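PDB 3WEC: cytochrome P450 from Rhodococcus erythropolis, which probably uses its heme iron to hydroxylate the quinoline nitrogen of an aurachin precursor, a step essential to the antibiotic activity of these alkaloids. Local coordinates for residues F190-K194 against E195-R199; A202-E205 against E206-Y210. All blocks are in the same frame, centred on the assembly; numbering follows the deposited sequence.

Interaction 1 of 2, residues F190-K194 against E195-R199; sequences FAIPK and EVADR
P193 and A197 join the loop to the first turn of the helix, for the carbonyl of P193, the N-cap residue, receives the amide of A197. The A197 N to P193 O bond is 3.2 Å long and nearly straight at the hydrogen (166°), with the donor in the carbonyl plane. P193 O also takes a weak bond from V196 N, 3.5 Å. The next amide, D198 N, gives a shorter bond to K194 O, 2.9 Å, and R199 N reaches E195 O, so the α-helical pattern is established at once. Proline suits this start: its ring fixes phi at a value the N-cap accepts, and it has no amide hydrogen to satisfy, although it also brings no side-chain cap. The acidic side chain of E195 fits the first turn, where negative charge probably interacts favourably with the helix dipole; D198 is a further exposed acid near the start of the helix. E195 OE1 lies 3.6 Å from R199 NH1 over one face of the guanidinium; the attraction is of charge alone, since the carboxylate oxygen sits well out of the guanidinium plane.

Beside these polar links, I192 supplies the apolar part. Its CG1 stands anti to the backbone N (chi1 178°), which carries the branch obliquely across V196 and brings I192 CG1 within 3.6 Å of V196 CG1. The end of the chain continues toward the small A197, with I192 CD1 4.3 Å from A197 CB.

The contact lies at the surface, where the loop after helix 172-182 enters helix 194-216, the F-G region of the P450 fold. I192 rests on P86 and A197 on P87 of a nearby loop, while F190 packs against L77 and M81 of helix 73-81.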
loop_
_atom_site.group_PDB
_atom_site.type_symbol
_atom_site.label_atom_id
_atom_site.label_comp_id
_atom_site.label_asym_id
_atom_site.label_seq_id
_atom_site.Cartn_x
_atom_site.Cartn_y
_atom_site.Cartn_z
ATOM N N PHE A 190 7.103 -9.648 12.822
ATOM C CA PHE A 190 7.281 -10.432 14.023
ATOM C C PHE A 190 8.306 -9.786 14.932
ATOM O O PHE A 190 8.903 -10.447 15.789
ATOM C CB PHE A 190 7.799 -11.812 13.652
ATOM C CG PHE A 190 6.796 -12.675 12.992
ATOM C CD1 PHE A 190 6.008 -13.526 13.739
ATOM C CD2 PHE A 190 6.647 -12.650 11.610
ATOM C CE1 PHE A 190 5.062 -14.334 13.123
ATOM C CE2 PHE A 190 5.707 -13.454 10.984
ATOM C CZ PHE A 190 4.909 -14.295 11.740
ATOM N N ALA A 191 8.566 -8.505 14.735
ATOM C CA ALA A 191 9.448 -7.802 15.683
ATOM C C ALA A 191 8.595 -6.745 16.381
ATOM O O ALA A 191 8.850 -5.528 16.257
ATOM C CB ALA A 191 10.667 -7.181 14.979
ATOM N N ILE A 192 7.570 -7.245 17.084
ATOM C CA ILE A 192 6.518 -6.431 17.704
ATOM C C ILE A 192 6.230 -6.992 19.096
ATOM O O ILE A 192 5.728 -8.097 19.217
ATOM C CB ILE A 192 5.243 -6.305 16.807
ATOM C CG1 ILE A 192 4.157 -5.498 17.498
ATOM C CG2 ILE A 192 4.674 -7.662 16.414
ATOM C CD1 ILE A 192 2.830 -5.562 16.781
ATOM N N PRO A 193 6.632 -6.254 20.150
ATOM C CA PRO A 193 6.305 -6.620 21.530
ATOM C C PRO A 193 4.798 -6.726 21.760
ATOM O O PRO A 193 4.004 -6.251 20.941
ATOM C CB PRO A 193 6.924 -5.489 22.364
ATOM C CG PRO A 193 8.048 -4.972 21.524
ATOM C CD PRO A 193 7.548 -5.100 20.090
ATOM N N LYS A 194 4.449 -7.359 22.888
ATOM C CA LYS A 194 3.098 -7.788 23.304
ATOM C C LYS A 194 2.113 -6.660 23.556
ATOM O O LYS A 194 0.996 -6.692 23.050
ATOM C CB LYS A 194 3.200 -8.631 24.601
ATOM C CG LYS A 194 4.379 -8.296 25.536
ATOM C CD LYS A 194 4.940 -6.877 25.361
ATOM C CE LYS A 194 6.461 -6.855 25.389
ATOM N NZ LYS A 194 7.010 -6.218 26.613
ATOM N N GLU A 195 2.549 -5.689 24.363
ATOM C CA GLU A 195 1.754 -4.520 24.754
ATOM C C GLU A 195 1.296 -3.678 23.562
ATOM O O GLU A 195 0.336 -2.910 23.681
ATOM C CB GLU A 195 2.549 -3.639 25.741
ATOM C CG GLU A 195 2.135 -2.166 25.753
ATOM C CD GLU A 195 2.841 -1.315 26.802
ATOM O OE1 GLU A 195 3.015 -0.101 26.539
ATOM O OE2 GLU A 195 3.212 -1.837 27.882
ATOM N N VAL A 196 2.000 -3.853 22.435
ATOM C CA VAL A 196 1.860 -3.108 21.206
ATOM C C VAL A 196 0.914 -3.855 20.271
ATOM O O VAL A 196 0.037 -3.237 19.646
ATOM C CB VAL A 196 3.249 -2.922 20.521
ATOM C CG1 VAL A 196 3.104 -2.452 19.076
ATOM C CG2 VAL A 196 4.107 -1.949 21.300
ATOM N N ALA A 197 1.096 -5.180 20.187
ATOM C CA ALA A 197 0.092 -6.070 19.551
ATOM C C ALA A 197 -1.262 -5.760 20.211
ATOM O O ALA A 197 -2.161 -5.322 19.562
ATOM C CB ALA A 197 0.481 -7.546 19.761
ATOM N N ASP A 198 -1.360 -5.934 21.529
ATOM C CA ASP A 198 -2.562 -5.569 22.315
ATOM C C ASP A 198 -3.089 -4.170 22.008
ATOM O O ASP A 198 -4.240 -4.023 21.555
ATOM C CB ASP A 198 -2.281 -5.658 23.838
ATOM C CG ASP A 198 -2.053 -7.075 24.320
ATOM O OD1 ASP A 198 -1.988 -7.267 25.560
ATOM O OD2 ASP A 198 -1.951 -8.004 23.487
ATOM N N ARG A 199 -2.246 -3.152 22.229
ATOM C CA ARG A 199 -2.580 -1.755 21.916
ATOM C C ARG A 199 -3.173 -1.572 20.494
ATOM O O ARG A 199 -3.998 -0.673 20.213
ATOM C CB ARG A 199 -1.299 -0.991 21.975
ATOM C CG ARG A 199 -1.414 0.462 22.316
ATOM C CD ARG A 199 -0.585 0.592 23.566
ATOM N NE ARG A 199 0.149 1.835 23.661
ATOM C CZ ARG A 199 0.471 2.388 24.842
ATOM N NH1 ARG A 199 0.056 1.823 25.958
ATOM N NH2 ARG A 199 1.138 3.528 24.900
#

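Interaction 2 of 2, residues A202-E205 against E206-Y210; sequences AAIE and ESIDY
A202 meets E206 one turn ahead through both backbone and side chain. E206 N bonds to A202 O at 2.8 Å, almost perfectly straight at the hydrogen (177°). The aliphatic part of E206 passes the same carbonyl, with E206 CG 3.1 Å from A202 O, before its extended chain takes OE2 alongside the A202 methyl. The small alanine suits a place where a long acidic chain runs past, and E206 OE1 has a weak hydrogen bond from W178 NE1.

A203 is buried with its methyl on L181 of helix 172-182, where a small side chain fits between two helices. A203 O is gripped twice by S207. The hydroxyl of S207 donates to it, OG to A203 O being 2.7 Å, in the carbonyl plane; S207 N adds a longer bond of 3.2 Å to A203 O from above that plane. The hydroxyl reaches back because chi1 of 62° sets OG between the backbone N and the carbonyl carbon. Serine therefore fits a buried helix position: its polar atom is satisfied by its own helix, and its small bulk sits against W178 and L248.

I204 and I208 follow as an apolar pair, side by side and pointing the same way, with I204 CG2 3.9 Å from I208 CD1. Their backbones are joined as well, I208 N bonding to I204 O at 3.2 Å. Both isoleucines meet L248 of helix 240-271.

E205 closes the series on the exposed side, where an extended acidic chain is at home; E205 O receives D209 N at 2.8 Å.

Such i to i+4 bonding is typical of amphipathic α-helices. Helix 194-216 corresponds to the P450 G helix, beside the F helix (172-182) and over the long helix 240-271.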
loop_
_atom_site.group_PDB
_atom_site.type_symbol
_atom_site.label_atom_id
_atom_site.label_comp_id
_atom_site.label_asym_id
_atom_site.label_seq_id
_atom_site.Cartn_x
_atom_site.Cartn_y
_atom_site.Cartn_z
ATOM N N ALA A 202 -6.626 -3.481 20.339
ATOM C CA ALA A 202 -7.697 -2.643 20.858
ATOM C C ALA A 202 -8.134 -1.691 19.741
ATOM O O ALA A 202 -9.308 -1.414 19.587
ATOM C CB ALA A 202 -7.284 -1.896 22.110
ATOM N N ALA A 203 -7.210 -1.253 18.899
ATOM C CA ALA A 203 -7.550 -0.183 17.994
ATOM C C ALA A 203 -8.297 -0.723 16.752
ATOM O O ALA A 203 -9.120 -0.023 16.119
ATOM C CB ALA A 203 -6.289 0.593 17.662
ATOM N N ILE A 204 -8.041 -1.982 16.418
ATOM C CA ILE A 204 -8.869 -2.642 15.454
ATOM C C ILE A 204 -10.294 -2.739 15.986
ATOM O O ILE A 204 -11.259 -2.464 15.238
ATOM C CB ILE A 204 -8.304 -4.026 15.007
ATOM C CG1 ILE A 204 -6.991 -3.842 14.218
ATOM C CG2 ILE A 204 -9.340 -4.839 14.194
ATOM C CD1 ILE A 204 -6.161 -5.116 14.169
ATOM N N GLU A 205 -10.432 -3.112 17.255
ATOM C CA GLU A 205 -11.755 -3.355 17.850
ATOM C C GLU A 205 -12.549 -2.056 18.027
ATOM O O GLU A 205 -13.710 -1.974 17.580
ATOM C CB GLU A 205 -11.645 -4.127 19.186
ATOM C CG GLU A 205 -10.964 -5.497 19.077
ATOM C CD GLU A 205 -11.001 -6.311 20.377
ATOM O OE1 GLU A 205 -11.717 -7.347 20.391
ATOM O OE2 GLU A 205 -10.339 -5.932 21.389
ATOM N N GLU A 206 -11.902 -1.054 18.644
ATOM C CA GLU A 206 -12.507 0.262 18.880
ATOM C C GLU A 206 -12.902 1.041 17.613
ATOM O O GLU A 206 -13.840 1.830 17.670
ATOM C CB GLU A 206 -11.621 1.130 19.783
ATOM C CG GLU A 206 -11.222 0.433 21.081
ATOM C CD GLU A 206 -10.284 1.242 21.986
ATOM O OE1 GLU A 206 -9.879 2.358 21.625
ATOM O OE2 GLU A 206 -9.952 0.751 23.082
ATOM N N SER A 207 -12.206 0.831 16.490
ATOM C CA SER A 207 -12.476 1.589 15.274
ATOM C C SER A 207 -13.557 0.874 14.445
ATOM O O SER A 207 -14.354 1.501 13.724
ATOM C CB SER A 207 -11.189 1.807 14.438
ATOM O OG SER A 207 -10.649 0.574 14.012
ATOM N N ILE A 208 -13.603 -0.445 14.577
ATOM C CA ILE A 208 -14.727 -1.196 14.084
ATOM C C ILE A 208 -16.013 -0.877 14.894
ATOM O O ILE A 208 -17.088 -0.719 14.286
ATOM C CB ILE A 208 -14.416 -2.714 14.024
ATOM C CG1 ILE A 208 -13.551 -2.999 12.788
ATOM C CG2 ILE A 208 -15.720 -3.540 13.986
ATOM C CD1 ILE A 208 -12.973 -4.400 12.784
ATOM N N ASP A 209 -15.907 -0.792 16.226
ATOM C CA ASP A 209 -17.067 -0.416 17.073
ATOM C C ASP A 209 -17.621 0.942 16.640
ATOM O O ASP A 209 -18.824 1.098 16.311
ATOM C CB ASP A 209 -16.698 -0.346 18.575
ATOM C CG ASP A 209 -17.361 -1.443 19.398
ATOM O OD1 ASP A 209 -17.034 -2.638 19.191
ATOM O OD2 ASP A 209 -18.223 -1.106 20.252
ATOM N N TYR A 210 -16.717 1.918 16.639
ATOM C CA TYR A 210 -17.012 3.268 16.226
ATOM C C TYR A 210 -17.608 3.338 14.804
ATOM O O TYR A 210 -18.566 4.069 14.575
ATOM C CB TYR A 210 -15.745 4.079 16.295
ATOM C CG TYR A 210 -15.871 5.394 15.625
ATOM C CD1 TYR A 210 -16.367 6.470 16.317
ATOM C CD2 TYR A 210 -15.479 5.572 14.314
ATOM C CE1 TYR A 210 -16.514 7.692 15.727
ATOM C CE2 TYR A 210 -15.634 6.803 13.706
ATOM C CZ TYR A 210 -16.160 7.850 14.433
ATOM O OH TYR A 210 -16.340 9.104 13.913
#

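Both interactions build helix 194-216, following each other along the chain with centres about 17 Å apart. Interaction 1 is a surface contact that starts the helix, and one of its segments is mostly loop; interaction 2 lies wholly within regular helix and is partly buried. The chemistry follows the place. A proline carbonyl and an acidic residue in the first turn mark the start of the helix, with a modest apolar touch facing the loop that carries P86 and P87. Farther along, a serine hydroxyl supplements the backbone bonding and an isoleucine pair faces helix 240-271. Both lie away from the bound aurachin intermediate, about 14 Å from the side chain of I192 and about 13 Å from that of I204.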